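Local coordinates for halocarboxylic acid dehalogenase DehI (Pseudomonas putida, PDB 3BJX), which probably hydrolyses the carbon-halogen bond of alpha-haloacids, releasing the halide, at residues Leu45-Val50 with Pro130-Leu135. Sequence-based numbering, arbitrary orientation.
Sequences LRVPWV and PKYLLL. With SO4 (sulfate ion), chain E.
Tyr132 reaches from helix 112-143 into the loop that joins helix 32-45 to helix 52-57, a buried contact near the middle of this all-helical dehalogenase fold. From CB, which points at the loop, the ring runs out between Leu45 and Trp49. CD1 and CE1 lie on the Leu45 side: Leu45 CD1 sits over the ring face in a CH-pi contact, 4.2 Å from the Tyr132 centroid and 25° off the normal. CD2 and CE2 turn to Trp49, where Tyr132 CE2 comes down 3.6 Å from Trp49 CZ2, over the indole face near its rim. The two rings make an offset edge-to-face pair with planes at 60°, the tyrosine giving the edge. At the tip, Tyr132 OH donates to the carbonyl O of Trp49 at 2.7 Å, while Val47 CG2 packs against the same hydroxyl at 3.6 Å. Leu45 over the face and Trp49 at CE2 limit how far the phenol can turn, and the hydrogen bond holds its tip.

One residue back, Lys131 bends at chi3 (87°) to bring its ammonium over the loop. Lys131 NZ donates to Leu45 O at 3.2 Å from above the carbonyl plane, not along a lone pair; the ammonium also forms a salt bridge with Glu81 and a hydrogen bond with Tyr127.

Trp49 NE1 donates to a sulfate, probably from the crystallisation liquor, which Ser203 OG and Phe52 N also hold. The N-H is shared between two sulfate oxygens, weakly with O1; O3 lies at the indole edge, in its plane, 3.0 Å from Trp49 NE1.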
# COMPACT_ATOMS: atom_id res chain seq x y z
N LEU A 45 18.72 6.46 15.17
CA LEU A 45 18.88 6.57 13.72
C LEU A 45 19.76 7.75 13.24
O LEU A 45 20.08 7.81 12.06
CB LEU A 45 17.52 6.52 13.00
CG LEU A 45 16.65 5.28 13.28
CD1 LEU A 45 15.40 5.27 12.47
CD2 LEU A 45 17.43 3.96 13.06
N ARG A 46 20.17 8.66 14.15
CA ARG A 46 20.98 9.86 13.80
C ARG A 46 20.26 10.69 12.74
O ARG A 46 20.80 10.98 11.67
CB ARG A 46 22.42 9.53 13.33
CG ARG A 46 23.15 8.37 14.05
CD ARG A 46 24.31 7.82 13.21
NE ARG A 46 25.42 8.76 13.22
CZ ARG A 46 25.95 9.36 12.15
NH1 ARG A 46 25.51 9.11 10.91
NH2 ARG A 46 26.95 10.22 12.32
N VAL A 47 19.02 11.06 13.07
CA VAL A 47 18.15 11.82 12.19
C VAL A 47 17.44 12.91 12.99
O VAL A 47 17.16 12.73 14.19
CB VAL A 47 17.09 10.91 11.48
CG1 VAL A 47 17.75 9.97 10.46
CG2 VAL A 47 16.25 10.13 12.48
N PRO A 48 17.14 14.06 12.36
CA PRO A 48 16.50 15.17 13.03
C PRO A 48 14.96 15.23 12.88
O PRO A 48 14.35 16.29 13.09
CB PRO A 48 17.17 16.39 12.36
CG PRO A 48 17.68 15.90 11.04
CD PRO A 48 17.47 14.41 10.96
N TRP A 49 14.34 14.12 12.50
CA TRP A 49 12.89 14.05 12.43
C TRP A 49 12.42 12.63 12.76
O TRP A 49 13.18 11.66 12.64
CB TRP A 49 12.35 14.54 11.06
CG TRP A 49 12.25 13.49 9.98
CD1 TRP A 49 11.09 12.93 9.48
CD2 TRP A 49 13.32 12.88 9.24
NE1 TRP A 49 11.39 12.02 8.49
CE2 TRP A 49 12.75 11.97 8.33
CE3 TRP A 49 14.72 13.02 9.27
CZ2 TRP A 49 13.53 11.19 7.43
CZ3 TRP A 49 15.50 12.23 8.38
CH2 TRP A 49 14.89 11.33 7.49
N VAL A 50 11.17 12.54 13.18
CA VAL A 50 10.46 11.27 13.30
C VAL A 50 9.62 11.10 12.03
O VAL A 50 8.85 12.01 11.69
CB VAL A 50 9.58 11.20 14.59
CG1 VAL A 50 8.64 10.03 14.55
CG2 VAL A 50 10.47 11.09 15.84
N PRO A 130 16.31 6.03 3.63
CA PRO A 130 16.60 4.59 3.53
C PRO A 130 16.61 3.87 4.89
O PRO A 130 16.18 2.69 4.99
CB PRO A 130 18.00 4.53 2.89
CG PRO A 130 18.59 5.91 3.06
CD PRO A 130 17.41 6.86 3.08
N LYS A 131 17.07 4.55 5.94
CA LYS A 131 17.05 3.92 7.29
C LYS A 131 15.62 3.62 7.73
O LYS A 131 15.31 2.50 8.17
CB LYS A 131 17.78 4.76 8.33
CG LYS A 131 19.20 5.06 7.94
CD LYS A 131 20.00 5.67 9.05
CE LYS A 131 20.61 4.59 9.92
NZ LYS A 131 21.53 5.20 10.96
N TYR A 132 14.73 4.60 7.55
CA TYR A 132 13.32 4.42 7.82
C TYR A 132 12.65 3.37 6.96
O TYR A 132 11.74 2.70 7.41
CB TYR A 132 12.56 5.74 7.70
CG TYR A 132 12.63 6.58 8.92
CD1 TYR A 132 12.10 6.12 10.13
CD2 TYR A 132 13.24 7.84 8.89
CE1 TYR A 132 12.18 6.90 11.29
CE2 TYR A 132 13.30 8.63 10.02
CZ TYR A 132 12.79 8.15 11.22
OH TYR A 132 12.85 8.95 12.33
N LEU A 133 13.07 3.25 5.71
CA LEU A 133 12.58 2.16 4.85
C LEU A 133 12.87 0.77 5.44
O LEU A 133 12.08 -0.15 5.23
CB LEU A 133 13.16 2.29 3.43
CG LEU A 133 12.73 1.29 2.35
CD1 LEU A 133 11.18 1.19 2.19
CD2 LEU A 133 13.42 1.60 0.99
N LEU A 134 13.97 0.62 6.17
CA LEU A 134 14.31 -0.65 6.82
C LEU A 134 13.45 -0.89 8.05
O LEU A 134 12.88 -1.97 8.20
CB LEU A 134 15.77 -0.68 7.24
CG LEU A 134 16.80 -0.84 6.14
CD1 LEU A 134 18.13 -0.35 6.67
CD2 LEU A 134 16.86 -2.29 5.58
N LEU A 135 13.38 0.11 8.93
CA LEU A 135 12.50 0.05 10.11
C LEU A 135 11.07 -0.36 9.70
O LEU A 135 10.59 -1.40 10.14
CB LEU A 135 12.49 1.38 10.88
CG LEU A 135 11.46 1.52 12.02
CD1 LEU A 135 11.60 0.40 13.05
CD2 LEU A 135 11.53 2.86 12.71
S SO4 E . 9.02 10.86 6.13
O1 SO4 E . 10.35 11.34 5.69
O2 SO4 E . 9.07 9.42 6.37
O3 SO4 E . 8.67 11.55 7.36
O4 SO4 E . 7.99 11.13 5.13